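Local structure of quinoline 2-oxidoreductase small subunit (Pseudomonas putida, 1T3Q) at residues A[50-58]-A[136-144]; A[9-17]-A[72-82]. The protein carries two [2Fe-2S] clusters that probably relay electrons between the molybdenum cofactor and FAD of a quinoline-oxidising molybdenum hydroxylase. One frame throughout, in Å; residues are numbered along the deposited sequence.

Contact 1: A[50-58]-A[136-144]. With FES (Fe2/s2 (inorganic) cluster), chain H; FES (Fe2/s2 (inorganic) cluster), chain G; FAD (flavin-adenine dinucleotide), chain R.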
loop_
_atom_site.group_PDB
_atom_site.type_symbol
_atom_site.label_atom_id
_atom_site.label_comp_id
_atom_site.label_asym_id
_atom_site.label_seq_id
_atom_site.Cartn_x
_atom_site.Cartn_y
_atom_site.Cartn_z
ATOM N N GLN A 50 15.684 -2.488 -26.530
ATOM C CA GLN A 50 16.462 -2.689 -27.752
ATOM C C GLN A 50 15.897 -1.878 -28.916
ATOM O O GLN A 50 16.360 -2.007 -30.048
ATOM C CB GLN A 50 16.486 -4.172 -28.136
ATOM C CG GLN A 50 17.434 -5.011 -27.308
ATOM C CD GLN A 50 18.892 -4.716 -27.620
ATOM O OE1 GLN A 50 19.358 -4.935 -28.741
ATOM N NE2 GLN A 50 19.618 -4.216 -26.627
ATOM N N GLY A 51 14.885 -1.064 -28.632
ATOM C CA GLY A 51 14.284 -0.231 -29.660
ATOM C C GLY A 51 13.266 -0.912 -30.556
ATOM O O GLY A 51 12.695 -0.271 -31.438
ATOM N N VAL A 52 13.013 -2.197 -30.320
ATOM C CA VAL A 52 12.085 -2.949 -31.155
ATOM C C VAL A 52 10.589 -2.888 -30.823
ATOM O O VAL A 52 9.768 -2.659 -31.713
ATOM C CB VAL A 52 12.483 -4.454 -31.211
ATOM C CG1 VAL A 52 11.514 -5.217 -32.113
ATOM C CG2 VAL A 52 13.916 -4.607 -31.724
ATOM N N CYS A 53 10.226 -3.083 -29.558
ATOM C CA CYS A 53 8.809 -3.129 -29.204
ATOM C C CYS A 53 8.023 -1.829 -29.275
ATOM O O CYS A 53 6.820 -1.853 -29.539
ATOM C CB CYS A 53 8.625 -3.764 -27.829
ATOM S SG CYS A 53 9.043 -2.737 -26.449
ATOM N N GLY A 54 8.689 -0.706 -29.033
ATOM C CA GLY A 54 8.007 0.577 -29.103
ATOM C C GLY A 54 7.210 0.968 -27.874
ATOM O O GLY A 54 6.593 2.032 -27.852
ATOM N N SER A 55 7.225 0.136 -26.836
ATOM C CA SER A 55 6.466 0.434 -25.623
ATOM C C SER A 55 6.924 1.686 -24.877
ATOM O O SER A 55 6.156 2.259 -24.106
ATOM C CB SER A 55 6.514 -0.752 -24.651
ATOM O OG SER A 55 7.788 -0.839 -24.039
ATOM N N CYS A 56 8.174 2.094 -25.095
ATOM C CA CYS A 56 8.754 3.262 -24.429
ATOM C C CYS A 56 8.701 4.494 -25.319
ATOM O O CYS A 56 9.326 5.509 -25.011
ATOM C CB CYS A 56 10.228 3.011 -24.107
ATOM S SG CYS A 56 11.224 2.950 -25.614
ATOM N N THR A 57 7.974 4.403 -26.422
ATOM C CA THR A 57 7.886 5.522 -27.352
ATOM C C THR A 57 7.250 6.757 -26.730
ATOM O O THR A 57 6.163 6.686 -26.155
ATOM C CB THR A 57 7.092 5.121 -28.616
ATOM O OG1 THR A 57 7.715 3.981 -29.227
ATOM C CG2 THR A 57 7.070 6.275 -29.631
ATOM N N ILE A 58 7.945 7.888 -26.834
ATOM C CA ILE A 58 7.446 9.157 -26.313
ATOM C C ILE A 58 7.703 10.220 -27.374
ATOM O O ILE A 58 8.319 9.940 -28.395
ATOM C CB ILE A 58 8.173 9.575 -25.016
ATOM C CG1 ILE A 58 9.675 9.713 -25.277
ATOM C CG2 ILE A 58 7.893 8.561 -23.908
ATOM C CD1 ILE A 58 10.466 10.196 -24.080
ATOM N N VAL A 136 2.612 2.998 -40.442
ATOM C CA VAL A 136 3.317 3.784 -39.441
ATOM C C VAL A 136 3.312 3.127 -38.061
ATOM O O VAL A 136 4.265 3.275 -37.298
ATOM C CB VAL A 136 2.724 5.201 -39.337
ATOM C CG1 VAL A 136 3.558 6.049 -38.382
ATOM C CG2 VAL A 136 2.699 5.844 -40.721
ATOM N N MET A 137 2.251 2.387 -37.746
ATOM C CA MET A 137 2.155 1.728 -36.443
ATOM C C MET A 137 2.914 0.398 -36.407
ATOM O O MET A 137 2.976 -0.250 -35.362
ATOM C CB MET A 137 0.685 1.473 -36.081
ATOM C CG MET A 137 -0.207 2.719 -35.970
ATOM S SD MET A 137 0.299 3.907 -34.705
ATOM C CE MET A 137 0.120 2.913 -33.187
ATOM N N SER A 138 3.507 0.001 -37.530
ATOM C CA SER A 138 4.223 -1.276 -37.606
ATOM C C SER A 138 5.424 -1.384 -36.671
ATOM O O SER A 138 5.998 -2.465 -36.516
ATOM C CB SER A 138 4.667 -1.566 -39.049
ATOM O OG SER A 138 5.685 -0.686 -39.482
ATOM N N GLY A 139 5.802 -0.270 -36.054
ATOM C CA GLY A 139 6.923 -0.268 -35.133
ATOM C C GLY A 139 6.488 -0.353 -33.679
ATOM O O GLY A 139 7.308 -0.222 -32.768
ATOM N N ASN A 140 5.192 -0.558 -33.452
ATOM C CA ASN A 140 4.661 -0.682 -32.097
ATOM C C ASN A 140 4.037 -2.065 -31.947
ATOM O O ASN A 140 3.059 -2.393 -32.619
ATOM C CB ASN A 140 3.609 0.395 -31.817
ATOM C CG ASN A 140 4.219 1.773 -31.618
ATOM O OD1 ASN A 140 4.509 2.485 -32.582
ATOM N ND2 ASN A 140 4.425 2.149 -30.363
ATOM N N LEU A 141 4.607 -2.874 -31.062
ATOM C CA LEU A 141 4.113 -4.228 -30.859
ATOM C C LEU A 141 3.047 -4.364 -29.784
ATOM O O LEU A 141 3.125 -3.747 -28.720
ATOM C CB LEU A 141 5.284 -5.159 -30.524
ATOM C CG LEU A 141 6.440 -5.127 -31.530
ATOM C CD1 LEU A 141 7.575 -6.027 -31.047
ATOM C CD2 LEU A 141 5.945 -5.563 -32.889
ATOM N N CYS A 142 2.042 -5.183 -30.083
ATOM C CA CYS A 142 0.959 -5.468 -29.153
ATOM C C CYS A 142 0.766 -6.979 -29.214
ATOM O O CYS A 142 0.643 -7.550 -30.295
ATOM C CB CYS A 142 -0.335 -4.773 -29.575
ATOM S SG CYS A 142 -1.734 -5.154 -28.500
ATOM N N ARG A 143 0.758 -7.617 -28.050
ATOM C CA ARG A 143 0.600 -9.065 -27.975
ATOM C C ARG A 143 -0.827 -9.493 -27.632
ATOM O O ARG A 143 -1.155 -10.680 -27.704
ATOM C CB ARG A 143 1.563 -9.619 -26.917
ATOM C CG ARG A 143 1.641 -11.137 -26.845
ATOM C CD ARG A 143 2.025 -11.727 -28.188
ATOM N NE ARG A 143 2.865 -12.916 -28.042
ATOM C CZ ARG A 143 3.290 -13.658 -29.059
ATOM N NH1 ARG A 143 4.063 -14.712 -28.834
ATOM N NH2 ARG A 143 2.937 -13.358 -30.304
ATOM N N CYS A 144 -1.670 -8.526 -27.278
ATOM C CA CYS A 144 -3.047 -8.803 -26.865
ATOM C C CYS A 144 -4.195 -8.651 -27.846
ATOM O O CYS A 144 -5.069 -9.515 -27.925
ATOM C CB CYS A 144 -3.441 -7.906 -25.682
ATOM S SG CYS A 144 -2.526 -8.071 -24.164
HETATM FE FE1 FES H . 11.133 -1.695 -26.401
HETATM FE FE2 FES H . 12.112 0.807 -25.953
HETATM S S1 FES H . 11.603 0.017 -27.878
HETATM S S2 FES H . 11.558 -0.795 -24.406
HETATM FE FE1 FES G . -1.420 -5.886 -24.146
HETATM FE FE2 FES G . -1.100 -4.303 -26.320
HETATM S S1 FES G . -2.824 -4.256 -24.976
HETATM S S2 FES G . 0.360 -5.715 -25.419
HETATM P PA FAD R . 24.989 5.645 -32.935
HETATM O O1A FAD R . 24.261 4.415 -32.519
HETATM O O2A FAD R . 25.170 6.628 -32.044
HETATM O O5B FAD R . 26.352 5.010 -33.143
HETATM C C5B FAD R . 26.768 4.238 -34.316
HETATM C C4B FAD R . 28.311 3.890 -34.188
HETATM O O4B FAD R . 29.024 4.891 -35.018
HETATM C C3B FAD R . 29.021 3.952 -32.792
HETATM O O3B FAD R . 30.060 3.023 -32.696
HETATM C C2B FAD R . 29.489 5.438 -32.735
HETATM O O2B FAD R . 30.611 5.615 -31.905
HETATM C C1B FAD R . 29.908 5.685 -34.154
HETATM N N9A FAD R . 29.692 7.048 -34.638
HETATM C C8A FAD R . 28.492 7.724 -34.725
HETATM N N7A FAD R . 28.582 8.862 -35.411
HETATM C C5A FAD R . 29.905 8.946 -35.774
HETATM C C6A FAD R . 30.669 9.955 -36.575
HETATM N N6A FAD R . 30.150 11.051 -37.070
HETATM N N1A FAD R . 32.018 9.669 -36.742
HETATM C C2A FAD R . 32.608 8.532 -36.232
HETATM N N3A FAD R . 31.995 7.566 -35.488
HETATM C C4A FAD R . 30.655 7.842 -35.235
HETATM N N1 FAD R . 19.612 0.521 -39.827
HETATM C C2 FAD R . 19.473 0.229 -41.123
HETATM O O2 FAD R . 20.361 0.407 -41.919
HETATM N N3 FAD R . 18.332 -0.496 -41.608
HETATM C C4 FAD R . 17.363 -1.005 -40.747
HETATM O O4 FAD R . 16.442 -1.642 -41.207
HETATM C C4X FAD R . 17.544 -0.761 -39.312
HETATM N N5 FAD R . 16.630 -1.236 -38.403
HETATM C C5X FAD R . 16.788 -0.891 -37.074
HETATM C C6 FAD R . 15.828 -1.399 -36.140
HETATM C C7 FAD R . 15.906 -1.099 -34.780
HETATM C C7M FAD R . 14.884 -1.689 -33.832
HETATM C C8 FAD R . 16.986 -0.215 -34.280
HETATM C C8M FAD R . 17.127 0.156 -32.822
HETATM C C9 FAD R . 17.932 0.316 -35.197
HETATM C C9A FAD R . 17.854 -0.024 -36.585
HETATM N N10 FAD R . 18.801 0.456 -37.595
HETATM C C10 FAD R . 18.693 0.084 -38.901
HETATM C "C1'" FAD R . 19.997 1.208 -37.131
HETATM C "C2'" FAD R . 19.885 2.742 -37.368
HETATM O "O2'" FAD R . 20.044 3.021 -38.763
HETATM C "C3'" FAD R . 20.993 3.377 -36.524
HETATM O "O3'" FAD R . 20.538 4.699 -36.202
HETATM C "C4'" FAD R . 22.357 3.470 -37.260
HETATM O "O4'" FAD R . 22.828 2.175 -37.646
HETATM C "C5'" FAD R . 23.330 4.083 -36.293
HETATM O "O5'" FAD R . 23.223 5.631 -36.357
HETATM P P FAD R . 23.178 6.412 -35.071
HETATM O O1P FAD R . 23.137 7.884 -35.500
HETATM O O2P FAD R . 22.188 5.982 -34.197
HETATM O O3P FAD R . 24.461 6.196 -34.382
HETATM O O HOH W 1 4.684 -1.989 -27.479
#
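Val52 meets Leu141 just after Gly51, whose backbone already lies against a sulfide of one [2Fe-2S] cluster. With CG1 of Val52 anti to the backbone N (chi1 -179°), that methyl faces Leu141 CD1, while CG2, the other branch, touches the flavin methyl C7M of FAD at 3.7 Å. Cys53 follows and carries the one direct hydrogen bond between the segments: Leu141 N donates to Cys53 O over 2.9 Å in an almost straight line (177°). A water joins the same Cys53 O to Leu141 O, and Leu141 CD1 packs over the alpha carbon of Cys53 (CD1 to CA 3.6 Å). Cys53 SG binds FE1 at 2.3 Å, where Cys48 is the second cysteine ligand; the sulfur also accepts the N-H of Ser55. Gly54 comes within 4.7 Å of Asn140, CA to CA, and its N lies 3.2 Å from cluster sulfide S1. Thr57 N closes the type I turn on Gly54 O, and Thr57 OG1 adds a second bond from the same face. Asn140 ND2 approaches this carbonyl at a poor angle, and the amide is held instead through OD1 by Thr117. Cys56 points away from 136-144, its SG binding FE2 together with Cys68. Arg66 spans the seam, hydrogen-bonding to Gly51 O and Gly139 O. The cysteine-rich turn is that of plant-type ferredoxins, here laid against Gly139-Leu141, directly before Cys142 and Cys144, which bind the irons of the second cluster in the helical [2Fe-2S] domain, as in the xanthine oxidase family.

Contact 2: A[9-17]-A[72-82]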
loop_
_atom_site.group_PDB
_atom_site.type_symbol
_atom_site.label_atom_id
_atom_site.label_comp_id
_atom_site.label_asym_id
_atom_site.label_seq_id
_atom_site.Cartn_x
_atom_site.Cartn_y
_atom_site.Cartn_z
ATOM N N LEU A 9 26.454 12.294 -10.964
ATOM C CA LEU A 9 25.127 12.746 -11.424
ATOM C C LEU A 9 25.179 14.073 -12.167
ATOM O O LEU A 9 25.841 15.019 -11.735
ATOM C CB LEU A 9 24.160 12.918 -10.239
ATOM C CG LEU A 9 23.073 11.869 -9.938
ATOM C CD1 LEU A 9 23.628 10.477 -10.141
ATOM C CD2 LEU A 9 22.560 12.040 -8.508
ATOM N N MET A 10 24.445 14.146 -13.267
ATOM C CA MET A 10 24.392 15.350 -14.083
ATOM C C MET A 10 23.029 16.034 -13.995
ATOM O O MET A 10 21.985 15.377 -14.022
ATOM C CB MET A 10 24.713 15.000 -15.539
ATOM C CG MET A 10 26.157 14.561 -15.759
ATOM S SD MET A 10 26.514 14.202 -17.484
ATOM C CE MET A 10 26.420 15.851 -18.199
ATOM N N ARG A 11 23.053 17.359 -13.892
ATOM C CA ARG A 11 21.842 18.162 -13.792
ATOM C C ARG A 11 21.243 18.344 -15.179
ATOM O O ARG A 11 21.823 19.018 -16.029
ATOM C CB ARG A 11 22.176 19.524 -13.180
ATOM C CG ARG A 11 20.988 20.460 -13.023
ATOM C CD ARG A 11 21.386 21.700 -12.232
ATOM N NE ARG A 11 20.265 22.604 -12.000
ATOM C CZ ARG A 11 19.666 23.317 -12.950
ATOM N NH1 ARG A 11 20.080 23.233 -14.208
ATOM N NH2 ARG A 11 18.654 24.121 -12.641
ATOM N N ILE A 12 20.083 17.739 -15.406
ATOM C CA ILE A 12 19.432 17.836 -16.701
ATOM C C ILE A 12 18.209 18.736 -16.659
ATOM O O ILE A 12 17.349 18.601 -15.791
ATOM C CB ILE A 12 19.016 16.442 -17.224
ATOM C CG1 ILE A 12 20.246 15.525 -17.278
ATOM C CG2 ILE A 12 18.382 16.570 -18.608
ATOM C CD1 ILE A 12 21.402 16.080 -18.097
ATOM N N SER A 13 18.146 19.654 -17.614
ATOM C CA SER A 13 17.045 20.595 -17.710
ATOM C C SER A 13 16.219 20.309 -18.960
ATOM O O SER A 13 16.716 20.413 -20.084
ATOM C CB SER A 13 17.597 22.023 -17.752
ATOM O OG SER A 13 16.555 22.972 -17.865
ATOM N N ALA A 14 14.959 19.939 -18.763
ATOM C CA ALA A 14 14.073 19.637 -19.884
ATOM C C ALA A 14 12.623 19.939 -19.526
ATOM O O ALA A 14 12.256 19.972 -18.352
ATOM C CB ALA A 14 14.211 18.164 -20.279
ATOM N N THR A 15 11.801 20.179 -20.538
ATOM C CA THR A 15 10.395 20.441 -20.287
ATOM C C THR A 15 9.666 19.108 -20.430
ATOM O O THR A 15 9.804 18.420 -21.438
ATOM C CB THR A 15 9.828 21.458 -21.290
ATOM O OG1 THR A 15 10.518 22.705 -21.135
ATOM C CG2 THR A 15 8.351 21.679 -21.046
ATOM N N ILE A 16 8.912 18.736 -19.404
ATOM C CA ILE A 16 8.176 17.478 -19.422
ATOM C C ILE A 16 6.695 17.775 -19.283
ATOM O O ILE A 16 6.251 18.321 -18.273
ATOM C CB ILE A 16 8.637 16.553 -18.278
ATOM C CG1 ILE A 16 10.144 16.318 -18.390
ATOM C CG2 ILE A 16 7.874 15.225 -18.339
ATOM C CD1 ILE A 16 10.731 15.437 -17.294
ATOM N N ASN A 17 5.941 17.422 -20.317
ATOM C CA ASN A 17 4.506 17.654 -20.365
ATOM C C ASN A 17 4.150 19.117 -20.116
ATOM O O ASN A 17 3.236 19.430 -19.352
ATOM C CB ASN A 17 3.785 16.738 -19.372
ATOM C CG ASN A 17 3.967 15.269 -19.715
ATOM O OD1 ASN A 17 4.047 14.908 -20.888
ATOM N ND2 ASN A 17 4.029 14.420 -18.700
ATOM N N ALA A 72 19.291 9.555 -20.748
ATOM C CA ALA A 72 18.530 10.535 -19.995
ATOM C C ALA A 72 19.214 11.893 -20.136
ATOM O O ALA A 72 18.546 12.922 -20.234
ATOM C CB ALA A 72 18.448 10.127 -18.521
ATOM N N VAL A 73 20.545 11.903 -20.158
ATOM C CA VAL A 73 21.261 13.169 -20.290
ATOM C C VAL A 73 21.035 13.834 -21.650
ATOM O O VAL A 73 21.272 15.030 -21.804
ATOM C CB VAL A 73 22.789 13.016 -20.036
ATOM C CG1 VAL A 73 23.029 12.586 -18.602
ATOM C CG2 VAL A 73 23.408 12.026 -21.012
ATOM N N GLN A 74 20.559 13.073 -22.633
ATOM C CA GLN A 74 20.300 13.649 -23.950
ATOM C C GLN A 74 18.952 14.360 -23.997
ATOM O O GLN A 74 18.540 14.855 -25.044
ATOM C CB GLN A 74 20.371 12.572 -25.035
ATOM C CG GLN A 74 21.788 12.061 -25.260
ATOM C CD GLN A 74 21.866 10.945 -26.276
ATOM O OE1 GLN A 74 21.189 9.929 -26.150
ATOM N NE2 GLN A 74 22.704 11.124 -27.288
ATOM N N ALA A 75 18.273 14.427 -22.856
ATOM C CA ALA A 75 16.983 15.105 -22.795
ATOM C C ALA A 75 17.203 16.599 -22.576
ATOM O O ALA A 75 16.271 17.399 -22.687
ATOM C CB ALA A 75 16.140 14.536 -21.663
ATOM N N GLU A 76 18.444 16.965 -22.263
ATOM C CA GLU A 76 18.792 18.358 -22.012
ATOM C C GLU A 76 18.291 19.283 -23.111
ATOM O O GLU A 76 18.554 19.062 -24.294
ATOM C CB GLU A 76 20.310 18.514 -21.875
ATOM C CG GLU A 76 20.777 19.968 -21.725
ATOM C CD GLU A 76 20.412 20.568 -20.373
ATOM O OE1 GLU A 76 20.327 21.810 -20.272
ATOM O OE2 GLU A 76 20.223 19.799 -19.406
ATOM N N GLY A 77 17.570 20.321 -22.705
ATOM C CA GLY A 77 17.055 21.290 -23.658
ATOM C C GLY A 77 15.920 20.816 -24.542
ATOM O O GLY A 77 15.545 21.511 -25.490
ATOM N N CYS A 78 15.361 19.649 -24.241
ATOM C CA CYS A 78 14.266 19.109 -25.041
ATOM C C CYS A 78 12.906 19.234 -24.363
ATOM O O CYS A 78 12.813 19.397 -23.144
ATOM C CB CYS A 78 14.518 17.633 -25.360
ATOM S SG CYS A 78 16.001 17.317 -26.342
ATOM N N SER A 79 11.853 19.168 -25.172
ATOM C CA SER A 79 10.488 19.228 -24.676
ATOM C C SER A 79 9.933 17.813 -24.823
ATOM O O SER A 79 9.747 17.317 -25.934
ATOM C CB SER A 79 9.656 20.205 -25.507
ATOM O OG SER A 79 8.301 20.180 -25.096
ATOM N N ILE A 80 9.677 17.170 -23.690
ATOM C CA ILE A 80 9.187 15.795 -23.665
ATOM C C ILE A 80 7.708 15.671 -23.320
ATOM O O ILE A 80 7.202 16.367 -22.438
ATOM C CB ILE A 80 9.993 14.971 -22.644
ATOM C CG1 ILE A 80 11.462 14.921 -23.072
ATOM C CG2 ILE A 80 9.398 13.576 -22.510
ATOM C CD1 ILE A 80 12.389 14.326 -22.025
ATOM N N GLU A 81 7.026 14.768 -24.019
ATOM C CA GLU A 81 5.613 14.514 -23.788
ATOM C C GLU A 81 5.403 13.032 -23.512
ATOM O O GLU A 81 5.672 12.196 -24.373
ATOM C CB GLU A 81 4.787 14.902 -25.016
ATOM C CG GLU A 81 4.633 16.388 -25.242
ATOM C CD GLU A 81 3.930 16.677 -26.551
ATOM O OE1 GLU A 81 4.606 16.680 -27.602
ATOM O OE2 GLU A 81 2.698 16.879 -26.530
ATOM N N THR A 82 4.936 12.704 -22.310
ATOM C CA THR A 82 4.668 11.312 -21.962
ATOM C C THR A 82 3.150 11.129 -21.943
ATOM O O THR A 82 2.394 12.107 -22.021
ATOM C CB THR A 82 5.246 10.933 -20.584
ATOM O OG1 THR A 82 4.583 11.680 -19.557
ATOM C CG2 THR A 82 6.745 11.228 -20.537
HETATM O O HOH W 2 21.118 21.494 -16.837
#
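Ile12 lies against the short 3-10 turn at 72-75, its CD1 resting on the alpha carbon of Val73 at 3.6 Å. Val73 also receives Met10, whose CG stands anti to the carbonyl carbon (chi1 -68°) and whose chain then extends (chi2 -178°), placing Met10 SD 4.0 Å from Val73 CG1. Two residues after Ile12, the methyl of Ala14 fits closely against the backbone of the turn, with Ala14 CB 3.3 Å from Ala75 O. Beyond it the two strands run parallel: Thr15 N bonds to Cys78 O, Thr15 O takes the N-H of Ile80, and Asn17 N completes the ladder on Ile80 O. Before this ladder begins, Glu76 folds back so that OE2 accepts Ser13 N at 2.7 Å from above the carboxylate plane, while Gly77 N bonds to Ser13 O. A water links Glu76 OE2 to Arg11 O. At the far end Asn17 pairs with Thr82 twice: its OD1 receives Thr82 N in the carbonyl plane (2.8 Å), and its ND2 reaches Thr82 OG1 (2.9 Å), which is also bonded to Glu84. A first strand paired in parallel with the last strand of the domain is characteristic of the beta-grasp fold of plant-type ferredoxins.

Both contacts reach the five-stranded sheet of the plant-type ferredoxin (beta-grasp) domain, contact 1 through the start of strand 57-60, antiparallel to strand 79-81 of contact 2. They meet where Ile58 CD1 packs on Ile80 CG2 at 3.9 Å and Ile58 CB lies 3.7 Å from Glu81 O, although their centres are 22 Å apart. Contact 1 sits among the redox centres: FE1 of the cluster at Cys53 is 12.5 Å from FE2 of the cluster at Cys142, and S1 of the Cys53 cluster is 7.0 Å from FAD C7M, spacings consistent with electron transfer. Contact 2 is more remote, the Val73 side chain about 12 Å from FAD and that of Thr82 about 13 Å from a cluster.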